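Local coordinates for protein glutamine synthetase (Helicobacter pylori, PDB 5ZLI) that is a type I beta glutamine synthetase, an enzyme of twelve identical subunits whose chain combines a beta-grasp domain with a larger catalytic domain, at residues B[81-86]-B[237-242]; B[120-125]-B[132-137]; B[250-255]-B[261-266]. All blocks are in the same frame, centred on the assembly; numbering follows the deposited sequence.

Interaction 1 (B[81-86]-B[237-242])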
ATOM      1  N   LEU B  81     -34.565  13.835 -47.567  1.00 45.57           N
ATOM      2  CA  LEU B  81     -34.480  15.126 -46.903  1.00 41.54           C
ATOM      3  C   LEU B  81     -35.764  15.411 -46.134  1.00 42.66           C
ATOM      4  O   LEU B  81     -36.436  16.418 -46.329  1.00 48.30           O
ATOM      5  CB  LEU B  81     -34.159  16.219 -47.906  1.00 37.06           C
ATOM      6  CG  LEU B  81     -32.737  15.984 -48.412  1.00 44.55           C
ATOM      7  CD1 LEU B  81     -32.328  16.936 -49.538  1.00 48.47           C
ATOM      8  CD2 LEU B  81     -31.782  16.053 -47.247  1.00 48.38           C
ATOM      9  N   VAL B  82     -36.071  14.489 -45.218  1.00 44.67           N
ATOM     10  CA  VAL B  82     -37.151  14.667 -44.259  1.00 44.39           C
ATOM     11  C   VAL B  82     -36.598  14.342 -42.883  1.00 42.96           C
ATOM     12  O   VAL B  82     -35.735  13.469 -42.726  1.00 39.87           O
ATOM     13  CB  VAL B  82     -38.391  13.796 -44.558  1.00 40.96           C
ATOM     14  CG1 VAL B  82     -39.047  14.234 -45.865  1.00 41.24           C
ATOM     15  CG2 VAL B  82     -38.015  12.320 -44.577  1.00 45.41           C
ATOM     16  N   ARG B  83     -37.108  15.060 -41.883  1.00 43.18           N
ATOM     17  CA  ARG B  83     -36.780  14.866 -40.474  1.00 39.07           C
ATOM     18  C   ARG B  83     -35.285  14.990 -40.200  1.00 39.95           C
ATOM     19  O   ARG B  83     -34.789  14.470 -39.187  1.00 36.42           O
ATOM     20  CB  ARG B  83     -37.321  13.530 -39.960  1.00 32.77           C
ATOM     21  CG  ARG B  83     -38.838  13.534 -39.936  1.00 39.53           C
ATOM     22  CD  ARG B  83     -39.395  12.231 -39.444  1.00 42.02           C
ATOM     23  NE  ARG B  83     -39.098  11.173 -40.397  1.00 35.82           N
ATOM     24  CZ  ARG B  83     -39.738  11.004 -41.543  1.00 37.91           C
ATOM     25  NH1 ARG B  83     -40.720  11.833 -41.909  1.00 33.20           N
ATOM     26  NH2 ARG B  83     -39.378  10.005 -42.331  1.00 35.95           N
ATOM     27  N   TYR B  84     -34.549  15.671 -41.078  1.00 31.75           N
ATOM     28  CA  TYR B  84     -33.167  15.983 -40.762  1.00 35.83           C
ATOM     29  C   TYR B  84     -33.121  16.895 -39.534  1.00 36.19           C
ATOM     30  O   TYR B  84     -34.142  17.406 -39.067  1.00 40.70           O
ATOM     31  CB  TYR B  84     -32.434  16.595 -41.968  1.00 31.03           C
ATOM     32  CG  TYR B  84     -33.061  17.800 -42.635  1.00 31.13           C
ATOM     33  CD1 TYR B  84     -32.994  19.052 -42.054  1.00 33.73           C
ATOM     34  CD2 TYR B  84     -33.654  17.696 -43.889  1.00 40.03           C
ATOM     35  CE1 TYR B  84     -33.537  20.163 -42.666  1.00 46.32           C
ATOM     36  CE2 TYR B  84     -34.213  18.815 -44.524  1.00 41.18           C
ATOM     37  CZ  TYR B  84     -34.143  20.047 -43.898  1.00 46.47           C
ATOM     38  OH  TYR B  84     -34.661  21.177 -44.470  1.00 41.64           O
ATOM     39  N   PHE B  85     -31.943  17.006 -38.937  1.00 32.32           N
ATOM     40  CA  PHE B  85     -31.851  17.804 -37.735  1.00 28.34           C
ATOM     41  C   PHE B  85     -30.405  18.132 -37.465  1.00 36.43           C
ATOM     42  O   PHE B  85     -29.510  17.366 -37.821  1.00 41.21           O
ATOM     43  CB  PHE B  85     -32.448  17.055 -36.560  1.00 26.80           C
ATOM     44  CG  PHE B  85     -31.763  15.770 -36.260  1.00 33.99           C
ATOM     45  CD1 PHE B  85     -31.996  14.635 -37.039  1.00 39.08           C
ATOM     46  CD2 PHE B  85     -30.927  15.658 -35.153  1.00 36.81           C
ATOM     47  CE1 PHE B  85     -31.365  13.400 -36.746  1.00 31.38           C
ATOM     48  CE2 PHE B  85     -30.317  14.446 -34.840  1.00 28.38           C
ATOM     49  CZ  PHE B  85     -30.533  13.316 -35.649  1.00 31.17           C
ATOM     50  N   ILE B  86     -30.179  19.270 -36.814  1.00 39.85           N
ATOM     51  CA  ILE B  86     -28.828  19.586 -36.367  1.00 39.63           C
ATOM     52  C   ILE B  86     -28.472  18.736 -35.156  1.00 40.24           C
ATOM     53  O   ILE B  86     -29.181  18.749 -34.140  1.00 39.27           O
ATOM     54  CB  ILE B  86     -28.703  21.079 -36.045  1.00 33.46           C
ATOM     55  CG1 ILE B  86     -28.769  21.898 -37.336  1.00 50.43           C
ATOM     56  CG2 ILE B  86     -27.473  21.325 -35.239  1.00 34.69           C
ATOM     57  CD1 ILE B  86     -28.609  23.420 -37.145  1.00 52.21           C
ATOM     58  N   ASP B 237     -46.239   7.812 -38.686  1.00 49.99           N
ATOM     59  CA  ASP B 237     -46.434   6.826 -39.743  1.00 46.15           C
ATOM     60  C   ASP B 237     -45.276   5.824 -39.733  1.00 43.12           C
ATOM     61  O   ASP B 237     -44.241   6.034 -39.098  1.00 42.61           O
ATOM     62  CB  ASP B 237     -46.617   7.510 -41.103  1.00 52.71           C
ATOM     63  CG  ASP B 237     -45.304   7.950 -41.761  1.00 57.66           C
ATOM     64  OD1 ASP B 237     -44.522   7.069 -42.214  1.00 46.11           O
ATOM     65  OD2 ASP B 237     -45.087   9.189 -41.862  1.00 57.31           O
ATOM     66  N   LEU B 238     -45.457   4.726 -40.467  1.00 42.85           N
ATOM     67  CA  LEU B 238     -44.648   3.544 -40.204  1.00 40.28           C
ATOM     68  C   LEU B 238     -43.168   3.870 -40.265  1.00 35.57           C
ATOM     69  O   LEU B 238     -42.416   3.552 -39.343  1.00 39.22           O
ATOM     70  CB  LEU B 238     -44.986   2.417 -41.173  1.00 46.90           C
ATOM     71  CG  LEU B 238     -44.246   1.131 -40.761  1.00 42.91           C
ATOM     72  CD1 LEU B 238     -45.179  -0.059 -40.880  1.00 39.42           C
ATOM     73  CD2 LEU B 238     -42.922   0.870 -41.484  1.00 40.63           C
ATOM     74  N   VAL B 239     -42.723   4.525 -41.329  1.00 42.23           N
ATOM     75  CA  VAL B 239     -41.298   4.844 -41.430  1.00 47.02           C
ATOM     76  C   VAL B 239     -40.908   5.906 -40.397  1.00 41.62           C
ATOM     77  O   VAL B 239     -39.939   5.745 -39.646  1.00 40.90           O
ATOM     78  CB  VAL B 239     -40.950   5.304 -42.860  1.00 41.54           C
ATOM     79  CG1 VAL B 239     -39.489   5.792 -42.931  1.00 28.18           C
ATOM     80  CG2 VAL B 239     -41.299   4.212 -43.893  1.00 39.71           C
ATOM     81  N   GLU B 240     -41.656   7.012 -40.359  1.00 40.68           N
ATOM     82  CA  GLU B 240     -41.359   8.117 -39.452  1.00 40.66           C
ATOM     83  C   GLU B 240     -41.314   7.682 -37.995  1.00 33.75           C
ATOM     84  O   GLU B 240     -40.504   8.193 -37.218  1.00 34.96           O
ATOM     85  CB  GLU B 240     -42.391   9.225 -39.672  1.00 42.17           C
ATOM     86  CG  GLU B 240     -42.257  10.455 -38.851  1.00 34.00           C
ATOM     87  CD  GLU B 240     -43.596  11.112 -38.720  1.00 47.17           C
ATOM     88  OE1 GLU B 240     -43.659  12.279 -38.278  1.00 50.41           O
ATOM     89  OE2 GLU B 240     -44.595  10.451 -39.091  1.00 50.23           O
ATOM     90  N   ALA B 241     -42.181   6.764 -37.587  1.00 31.57           N
ATOM     91  CA  ALA B 241     -42.068   6.273 -36.221  1.00 31.33           C
ATOM     92  C   ALA B 241     -40.738   5.557 -36.018  1.00 35.61           C
ATOM     93  O   ALA B 241     -39.992   5.851 -35.076  1.00 36.57           O
ATOM     94  CB  ALA B 241     -43.240   5.366 -35.887  1.00 38.10           C
ATOM     95  N   ALA B 242     -40.398   4.657 -36.933  1.00 30.92           N
ATOM     96  CA  ALA B 242     -39.143   3.941 -36.823  1.00 26.35           C
ATOM     97  C   ALA B 242     -37.979   4.892 -36.901  1.00 29.72           C
ATOM     98  O   ALA B 242     -36.926   4.633 -36.299  1.00 30.81           O
ATOM     99  CB  ALA B 242     -39.030   2.908 -37.943  1.00 31.71           C
TER
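Arg83 lays one face of its guanidinium group over the aliphatic part of Glu240, and this single meeting makes up nearly all of the contact. Glu240 CB lies 3.7 Å from Arg83 CZ, over the centre of the planar group, while Glu240 CG comes 3.4 Å from Arg83 CD at the base of it. On the opposite face sits CG2 of Val82, nearer the rim, so the guanidinium is sandwiched between methyl and methylene groups. The two long side chains cross at about a right angle. A bend at chi3 (-67°) turns the head of Arg83 over the first turn of the helix, where its NH2 lies 4.3 Å from Val239 CG1, obliquely placed, and forms a salt bridge with Asp243, one turn further on. Glu240 itself gives no bond to the arginine: Arg83 NH1 and Glu240 OE1 are 4.7 Å apart. Its carboxylate is turned back instead, and OE2 accepts from Asp237 N at 3.1 Å. In return, Asp237 OD1 takes weak bonds from Val239 N and Glu240 N. This reciprocal pattern is a capping box, with Asp237 as N-cap of helix 238-258, and here the capped end meets the corner at Val82 and Arg83 in the beta-grasp region.

Interaction 2 (B[120-125]-B[132-137])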
ATOM      1  N   LYS B 120     -41.645   0.219 -48.545  1.00 38.93           N
ATOM      2  CA  LYS B 120     -42.361  -0.755 -49.353  1.00 38.03           C
ATOM      3  C   LYS B 120     -43.500  -1.392 -48.557  1.00 39.23           C
ATOM      4  O   LYS B 120     -44.531  -1.766 -49.136  1.00 38.38           O
ATOM      5  CB  LYS B 120     -41.349  -1.779 -49.872  1.00 38.27           C
ATOM      6  CG  LYS B 120     -40.420  -1.167 -50.932  1.00 40.12           C
ATOM      7  CD  LYS B 120     -39.354  -2.114 -51.470  1.00 37.86           C
ATOM      8  CE  LYS B 120     -39.888  -3.499 -51.745  1.00 48.16           C
ATOM      9  NZ  LYS B 120     -41.089  -3.503 -52.608  1.00 45.30           N
ATOM     10  N   ALA B 121     -43.375  -1.446 -47.230  1.00 39.29           N
ATOM     11  CA  ALA B 121     -44.431  -2.020 -46.398  1.00 40.16           C
ATOM     12  C   ALA B 121     -45.579  -1.054 -46.191  1.00 40.89           C
ATOM     13  O   ALA B 121     -46.727  -1.482 -46.052  1.00 42.91           O
ATOM     14  CB  ALA B 121     -43.878  -2.443 -45.043  1.00 41.95           C
ATOM     15  N   LEU B 122     -45.271   0.230 -46.029  1.00 44.93           N
ATOM     16  CA  LEU B 122     -46.310   1.242 -45.931  1.00 45.18           C
ATOM     17  C   LEU B 122     -46.903   1.577 -47.286  1.00 48.35           C
ATOM     18  O   LEU B 122     -48.044   2.035 -47.357  1.00 54.58           O
ATOM     19  CB  LEU B 122     -45.774   2.500 -45.249  1.00 47.09           C
ATOM     20  CG  LEU B 122     -46.684   3.730 -45.197  1.00 49.05           C
ATOM     21  CD1 LEU B 122     -47.951   3.479 -44.393  1.00 45.78           C
ATOM     22  CD2 LEU B 122     -45.899   4.910 -44.628  1.00 46.91           C
ATOM     23  N   GLN B 123     -46.171   1.354 -48.370  1.00 46.20           N
ATOM     24  CA  GLN B 123     -46.781   1.632 -49.661  1.00 50.60           C
ATOM     25  C   GLN B 123     -47.657   0.478 -50.132  1.00 52.21           C
ATOM     26  O   GLN B 123     -48.650   0.719 -50.824  1.00 54.30           O
ATOM     27  CB  GLN B 123     -45.699   1.987 -50.676  1.00 51.09           C
ATOM     28  CG  GLN B 123     -45.366   3.504 -50.718  1.00 56.92           C
ATOM     29  CD  GLN B 123     -44.866   4.134 -49.377  1.00 60.71           C
ATOM     30  OE1 GLN B 123     -44.940   3.545 -48.292  1.00 59.58           O
ATOM     31  NE2 GLN B 123     -44.348   5.353 -49.481  1.00 56.29           N
ATOM     32  N   HIS B 124     -47.344  -0.764 -49.733  1.00 52.10           N
ATOM     33  CA  HIS B 124     -48.231  -1.891 -50.025  1.00 48.17           C
ATOM     34  C   HIS B 124     -49.619  -1.694 -49.438  1.00 47.64           C
ATOM     35  O   HIS B 124     -50.570  -2.274 -49.959  1.00 56.08           O
ATOM     36  CB  HIS B 124     -47.667  -3.225 -49.505  1.00 48.36           C
ATOM     37  CG  HIS B 124     -48.654  -4.357 -49.552  1.00 50.07           C
ATOM     38  ND1 HIS B 124     -49.229  -4.898 -48.423  1.00 51.55           N
ATOM     39  CD2 HIS B 124     -49.186  -5.032 -50.602  1.00 47.21           C
ATOM     40  CE1 HIS B 124     -50.066  -5.860 -48.773  1.00 52.07           C
ATOM     41  NE2 HIS B 124     -50.060  -5.959 -50.090  1.00 49.05           N
ATOM     42  N   LEU B 125     -49.763  -0.904 -48.367  1.00 49.06           N
ATOM     43  CA  LEU B 125     -51.086  -0.673 -47.796  1.00 53.29           C
ATOM     44  C   LEU B 125     -51.881   0.342 -48.616  1.00 53.20           C
ATOM     45  O   LEU B 125     -53.036   0.088 -48.981  1.00 56.30           O
ATOM     46  CB  LEU B 125     -50.973  -0.219 -46.333  1.00 54.23           C
ATOM     47  CG  LEU B 125     -52.224   0.234 -45.544  1.00 55.89           C
ATOM     48  CD1 LEU B 125     -53.293  -0.875 -45.444  1.00 50.07           C
ATOM     49  CD2 LEU B 125     -51.862   0.780 -44.159  1.00 44.34           C
ATOM     50  N   ASP B 132     -54.968   4.447 -45.768  1.00 46.96           N
ATOM     51  CA  ASP B 132     -54.100   5.521 -46.276  1.00 50.00           C
ATOM     52  C   ASP B 132     -52.797   5.606 -45.493  1.00 52.75           C
ATOM     53  O   ASP B 132     -51.700   5.613 -46.066  1.00 53.65           O
ATOM     54  CB  ASP B 132     -54.719   6.931 -46.154  1.00 47.59           C
ATOM     55  CG  ASP B 132     -55.987   7.141 -46.962  1.00 49.91           C
ATOM     56  OD1 ASP B 132     -56.290   6.411 -47.946  1.00 54.83           O
ATOM     57  OD2 ASP B 132     -56.644   8.145 -46.634  1.00 51.87           O
ATOM     58  N   VAL B 133     -52.917   5.712 -44.177  1.00 51.53           N
ATOM     59  CA  VAL B 133     -51.802   5.866 -43.263  1.00 49.17           C
ATOM     60  C   VAL B 133     -51.834   4.701 -42.294  1.00 44.12           C
ATOM     61  O   VAL B 133     -52.885   4.095 -42.083  1.00 43.09           O
ATOM     62  CB  VAL B 133     -51.894   7.207 -42.508  1.00 49.20           C
ATOM     63  CG1 VAL B 133     -50.602   7.470 -41.753  1.00 51.77           C
ATOM     64  CG2 VAL B 133     -52.243   8.345 -43.441  1.00 46.34           C
ATOM     65  N   ALA B 134     -50.672   4.326 -41.769  1.00 47.36           N
ATOM     66  CA  ALA B 134     -50.591   3.384 -40.655  1.00 44.50           C
ATOM     67  C   ALA B 134     -49.776   4.059 -39.564  1.00 52.79           C
ATOM     68  O   ALA B 134     -48.577   4.294 -39.746  1.00 56.03           O
ATOM     69  CB  ALA B 134     -49.976   2.047 -41.055  1.00 39.44           C
ATOM     70  N   TYR B 135     -50.433   4.421 -38.457  1.00 47.91           N
ATOM     71  CA  TYR B 135     -49.789   5.173 -37.385  1.00 48.69           C
ATOM     72  C   TYR B 135     -49.187   4.235 -36.351  1.00 50.49           C
ATOM     73  O   TYR B 135     -49.881   3.347 -35.843  1.00 49.16           O
ATOM     74  CB  TYR B 135     -50.802   6.095 -36.711  1.00 42.81           C
ATOM     75  CG  TYR B 135     -51.167   7.298 -37.528  1.00 39.16           C
ATOM     76  CD1 TYR B 135     -50.268   8.343 -37.679  1.00 44.60           C
ATOM     77  CD2 TYR B 135     -52.417   7.413 -38.140  1.00 44.58           C
ATOM     78  CE1 TYR B 135     -50.589   9.478 -38.420  1.00 45.35           C
ATOM     79  CE2 TYR B 135     -52.755   8.552 -38.882  1.00 48.54           C
ATOM     80  CZ  TYR B 135     -51.825   9.584 -39.017  1.00 47.16           C
ATOM     81  OH  TYR B 135     -52.099  10.727 -39.733  1.00 43.02           O
ATOM     82  N   PHE B 136     -47.912   4.473 -35.999  1.00 47.47           N
ATOM     83  CA  PHE B 136     -47.213   3.688 -34.980  1.00 46.91           C
ATOM     84  C   PHE B 136     -46.637   4.604 -33.914  1.00 42.06           C
ATOM     85  O   PHE B 136     -46.031   5.632 -34.231  1.00 39.94           O
ATOM     86  CB  PHE B 136     -46.010   2.875 -35.520  1.00 39.02           C
ATOM     87  CG  PHE B 136     -46.371   1.623 -36.247  1.00 43.16           C
ATOM     88  CD1 PHE B 136     -46.915   1.671 -37.518  1.00 47.13           C
ATOM     89  CD2 PHE B 136     -46.158   0.386 -35.664  1.00 40.99           C
ATOM     90  CE1 PHE B 136     -47.232   0.501 -38.182  1.00 45.80           C
ATOM     91  CE2 PHE B 136     -46.485  -0.780 -36.329  1.00 34.49           C
ATOM     92  CZ  PHE B 136     -47.016  -0.719 -37.579  1.00 37.08           C
ATOM     93  N   GLY B 137     -46.716   4.148 -32.665  1.00 40.50           N
ATOM     94  CA  GLY B 137     -46.208   4.887 -31.529  1.00 46.72           C
ATOM     95  C   GLY B 137     -45.518   4.009 -30.502  1.00 42.68           C
ATOM     96  O   GLY B 137     -46.185   3.314 -29.737  1.00 47.92           O
TER
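Ala134 receives two leucines from the helix, which share its single methyl group. Leu125 CD2 is the nearer, 3.8 Å from Ala134 CB, and it also lies 4.0 Å from Val133 O. Leu122 sends CD1 to the same methyl at 4.2 Å and reaches Ala134 N at 3.9 Å. In both leucines CG is anti to the backbone N (chi1 173° and 174°), which carries the branched ends across to the strand; for Leu122, whose CB does not itself aim there, this makes the difference. The side chains meet by apolar packing, with methyls also against backbone N and O, and no hydrogen bond crosses between helix and strand, whose axes approach to 8.7 Å at an angle of 133°.

Away from this knot the fit is looser. Of Val133 only the carbonyl joins the tight part; its side chain points away from the helix, and CG1 packs over the face of the Tyr135 ring, 3.6 Å above its plane. Asp132 also turns from the helix, and its OD2 is bonded to Asn287 N. Both of these partly exposed residues face Trp285 in a classic beta bulge at the start of the strand.

On the helix-facing side, Leu125 also touches Val284 and Met389, and Leu122 touches Asp237. Helix 114-128 thus lies against strand 133-145, which pairs with strands 228-237 and 278-286, and helix 377-393 packs alongside.

Interaction 3 (B[250-255]-B[261-266])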
ATOM      1  N   TYR B 250     -30.339   7.214 -30.040  1.00 22.61           N
ATOM      2  CA  TYR B 250     -29.137   8.037 -30.087  1.00 20.68           C
ATOM      3  C   TYR B 250     -29.147   9.125 -29.014  1.00 24.01           C
ATOM      4  O   TYR B 250     -28.117   9.407 -28.400  1.00 23.51           O
ATOM      5  CB  TYR B 250     -29.053   8.648 -31.487  1.00 20.45           C
ATOM      6  CG  TYR B 250     -27.976   9.659 -31.722  1.00 27.33           C
ATOM      7  CD1 TYR B 250     -26.636   9.338 -31.569  1.00 27.82           C
ATOM      8  CD2 TYR B 250     -28.302  10.953 -32.154  1.00 32.52           C
ATOM      9  CE1 TYR B 250     -25.633  10.282 -31.816  1.00 30.19           C
ATOM     10  CE2 TYR B 250     -27.297  11.914 -32.399  1.00 33.36           C
ATOM     11  CZ  TYR B 250     -25.972  11.562 -32.227  1.00 30.91           C
ATOM     12  OH  TYR B 250     -24.991  12.482 -32.465  1.00 34.17           O
ATOM     13  N   VAL B 251     -30.307   9.742 -28.764  1.00 24.46           N
ATOM     14  CA  VAL B 251     -30.340  10.921 -27.906  1.00 25.25           C
ATOM     15  C   VAL B 251     -30.132  10.537 -26.459  1.00 21.34           C
ATOM     16  O   VAL B 251     -29.506  11.273 -25.695  1.00 20.42           O
ATOM     17  CB  VAL B 251     -31.641  11.717 -28.106  1.00 29.27           C
ATOM     18  CG1 VAL B 251     -31.751  12.806 -27.075  1.00 22.72           C
ATOM     19  CG2 VAL B 251     -31.662  12.345 -29.481  1.00 31.52           C
ATOM     20  N   VAL B 252     -30.772   9.472 -26.018  1.00 23.12           N
ATOM     21  CA  VAL B 252     -30.548   9.061 -24.648  1.00 23.85           C
ATOM     22  C   VAL B 252     -29.140   8.481 -24.492  1.00 19.95           C
ATOM     23  O   VAL B 252     -28.446   8.792 -23.518  1.00 24.62           O
ATOM     24  CB  VAL B 252     -31.669   8.122 -24.173  1.00 21.48           C
ATOM     25  CG1 VAL B 252     -32.988   8.501 -24.827  1.00 19.73           C
ATOM     26  CG2 VAL B 252     -31.350   6.748 -24.485  1.00 27.97           C
ATOM     27  N   LYS B 253     -28.660   7.703 -25.468  1.00 25.81           N
ATOM     28  CA  LYS B 253     -27.328   7.108 -25.330  1.00 23.05           C
ATOM     29  C   LYS B 253     -26.264   8.183 -25.179  1.00 27.53           C
ATOM     30  O   LYS B 253     -25.332   8.065 -24.366  1.00 23.23           O
ATOM     31  CB  LYS B 253     -26.979   6.226 -26.531  1.00 21.66           C
ATOM     32  CG  LYS B 253     -27.138   4.713 -26.252  1.00 25.14           C
ATOM     33  CD  LYS B 253     -26.977   3.884 -27.520  1.00 23.54           C
ATOM     34  CE  LYS B 253     -28.107   4.057 -28.471  1.00 22.29           C
ATOM     35  NZ  LYS B 253     -28.085   2.973 -29.463  1.00 30.35           N
ATOM     36  N   MET B 254     -26.430   9.260 -25.916  1.00 27.23           N
ATOM     37  CA  MET B 254     -25.455  10.312 -25.953  1.00 21.23           C
ATOM     38  C   MET B 254     -25.603  11.254 -24.781  1.00 24.87           C
ATOM     39  O   MET B 254     -24.663  11.997 -24.475  1.00 22.23           O
ATOM     40  CB  MET B 254     -25.600  11.020 -27.267  1.00 22.06           C
ATOM     41  CG  MET B 254     -24.945  10.274 -28.380  1.00 24.64           C
ATOM     42  SD  MET B 254     -23.192  10.334 -28.136  1.00 39.13           S
ATOM     43  CE  MET B 254     -22.885  11.979 -28.764  1.00 28.55           C
ATOM     44  N   VAL B 255     -26.810  11.345 -24.220  1.00 27.68           N
ATOM     45  CA  VAL B 255     -27.042  12.199 -23.057  1.00 24.14           C
ATOM     46  C   VAL B 255     -26.635  11.491 -21.792  1.00 22.18           C
ATOM     47  O   VAL B 255     -25.974  12.082 -20.935  1.00 29.77           O
ATOM     48  CB  VAL B 255     -28.497  12.681 -23.008  1.00 25.97           C
ATOM     49  CG1 VAL B 255     -28.853  13.190 -21.610  1.00 28.00           C
ATOM     50  CG2 VAL B 255     -28.675  13.778 -24.035  1.00 25.00           C
ATOM     51  N   LYS B 261     -22.313   8.570 -18.034  1.00 34.77           N
ATOM     52  CA  LYS B 261     -22.959   7.271 -17.822  1.00 31.61           C
ATOM     53  C   LYS B 261     -23.055   6.449 -19.112  1.00 30.13           C
ATOM     54  O   LYS B 261     -22.410   6.744 -20.125  1.00 34.88           O
ATOM     55  CB  LYS B 261     -24.360   7.495 -17.236  1.00 37.46           C
ATOM     56  CG  LYS B 261     -24.439   8.625 -16.195  1.00 28.86           C
ATOM     57  CD  LYS B 261     -25.250   8.240 -15.016  1.00 28.68           C
ATOM     58  CE  LYS B 261     -25.026   9.177 -13.861  1.00 27.56           C
ATOM     59  NZ  LYS B 261     -25.421   8.412 -12.651  1.00 38.71           N
ATOM     60  N   THR B 262     -23.850   5.400 -19.093  1.00 26.81           N
ATOM     61  CA  THR B 262     -23.928   4.522 -20.249  1.00 28.82           C
ATOM     62  C   THR B 262     -25.327   3.951 -20.282  1.00 29.15           C
ATOM     63  O   THR B 262     -25.805   3.439 -19.268  1.00 32.04           O
ATOM     64  CB  THR B 262     -22.876   3.407 -20.188  1.00 33.50           C
ATOM     65  OG1 THR B 262     -23.218   2.369 -21.122  1.00 29.87           O
ATOM     66  CG2 THR B 262     -22.724   2.858 -18.768  1.00 30.23           C
ATOM     67  N   ALA B 263     -25.987   4.083 -21.420  1.00 29.78           N
ATOM     68  CA  ALA B 263     -27.379   3.695 -21.578  1.00 26.83           C
ATOM     69  C   ALA B 263     -27.476   2.362 -22.300  1.00 22.61           C
ATOM     70  O   ALA B 263     -26.496   1.858 -22.833  1.00 29.75           O
ATOM     71  CB  ALA B 263     -28.130   4.776 -22.354  1.00 25.82           C
ATOM     72  N   THR B 264     -28.670   1.776 -22.292  1.00 20.22           N
ATOM     73  CA  THR B 264     -28.975   0.599 -23.108  1.00 22.84           C
ATOM     74  C   THR B 264     -30.478   0.494 -23.281  1.00 24.09           C
ATOM     75  O   THR B 264     -31.240   0.825 -22.363  1.00 22.98           O
ATOM     76  CB  THR B 264     -28.469  -0.746 -22.522  1.00 24.90           C
ATOM     77  OG1 THR B 264     -29.102  -1.858 -23.202  1.00 19.67           O
ATOM     78  CG2 THR B 264     -28.776  -0.856 -21.075  1.00 22.56           C
ATOM     79  N   PHE B 265     -30.899   0.058 -24.469  1.00 20.07           N
ATOM     80  CA  PHE B 265     -32.284  -0.345 -24.634  1.00 20.38           C
ATOM     81  C   PHE B 265     -32.458  -1.866 -24.682  1.00 26.19           C
ATOM     82  O   PHE B 265     -33.555  -2.329 -25.033  1.00 28.34           O
ATOM     83  CB  PHE B 265     -32.878   0.279 -25.871  1.00 18.48           C
ATOM     84  CG  PHE B 265     -33.010   1.774 -25.814  1.00 21.74           C
ATOM     85  CD1 PHE B 265     -31.906   2.587 -25.948  1.00 23.24           C
ATOM     86  CD2 PHE B 265     -34.249   2.369 -25.741  1.00 21.54           C
ATOM     87  CE1 PHE B 265     -32.044   3.937 -25.965  1.00 23.63           C
ATOM     88  CE2 PHE B 265     -34.380   3.719 -25.758  1.00 18.01           C
ATOM     89  CZ  PHE B 265     -33.296   4.503 -25.869  1.00 18.91           C
ATOM     90  N   MET B 266     -31.437  -2.648 -24.247  1.00 22.56           N
ATOM     91  CA  MET B 266     -31.497  -4.113 -24.344  1.00 24.29           C
ATOM     92  C   MET B 266     -32.612  -4.694 -23.468  1.00 21.56           C
ATOM     93  O   MET B 266     -32.843  -4.223 -22.352  1.00 25.03           O
ATOM     94  CB  MET B 266     -30.142  -4.747 -23.972  1.00 29.08           C
ATOM     95  CG  MET B 266     -29.760  -4.793 -22.490  1.00 28.53           C
ATOM     96  SD  MET B 266     -28.098  -5.466 -22.154  1.00 43.11           S
ATOM     97  CE  MET B 266     -28.346  -7.156 -22.576  1.00 27.86           C
TER
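Lys253 of the helix and Ala263 of the strand bring their CA atoms to 5.1 Å, a close approach consistent with the small side chain of Ala263. Ala263 CB points at the helix and rests against its backbone, 3.9 Å from Lys253 CA, with Lys253 CG beside it at 4.0 Å. One residue back, Val252 faces the strand as well, and its CG2 lies 4.3 Å from Ala263 CB. Val252 CG2 also meets Phe265, whose ring comes from the opposite direction and offers CE1 and CZ; it arrives obliquely, CE1 being 3.3 Å from Val252 CG2. With CG anti to the carbonyl carbon (chi1 -66°), the end of the Phe265 side chain comes nearer the helix than its CB bond would suggest. Leu248 and Lys249 on the preceding helical turn, together with Phe142 of strand 133-145, border the ring further.

On either side of Ala263 in the chain, Thr262 and Thr264 point away from the helix. Thr264 OG1 accepts from Met266 N at 2.7 Å, an ST turn that bends the chain where the strand ends, while Thr262 OG1 is hydrogen-bonded to Tyr479 OH and Phe180 O, which belong to two different neighbouring subunits. The ammonium group of Lys253 bonds to Cys481 O of the first of these. The chemistry is therefore divided: alanine, valine, phenylalanine and the lysine stem join the helix to the strand and the residue that follows it without a hydrogen bond, and the two threonine hydroxyls and the Lys253 ammonium group find partners in the ST turn and in neighbouring subunits.

Helix 238-258 is shared by interactions 1 and 3: its first turn serves interaction 1 and a later part serves interaction 3, their centres 20 Å apart. Interaction 2 is nested in the chain loop that interaction 1 closes, and the two touch directly, with centres 14 Å apart. Ala241 CB lies 3.3 Å from Phe136 O, and Leu238 CD1 lies 3.4 Å from Phe136 CE1. Interactions 2 and 3 stand 28 Å apart between centres, on opposite sides of the chain's centre, yet strands 133-145 and 262-264 pair in one sheet. Tyr250, in the helical segment of interaction 3, also bonds through OH to Asp87, on the strand that 81-86 enters.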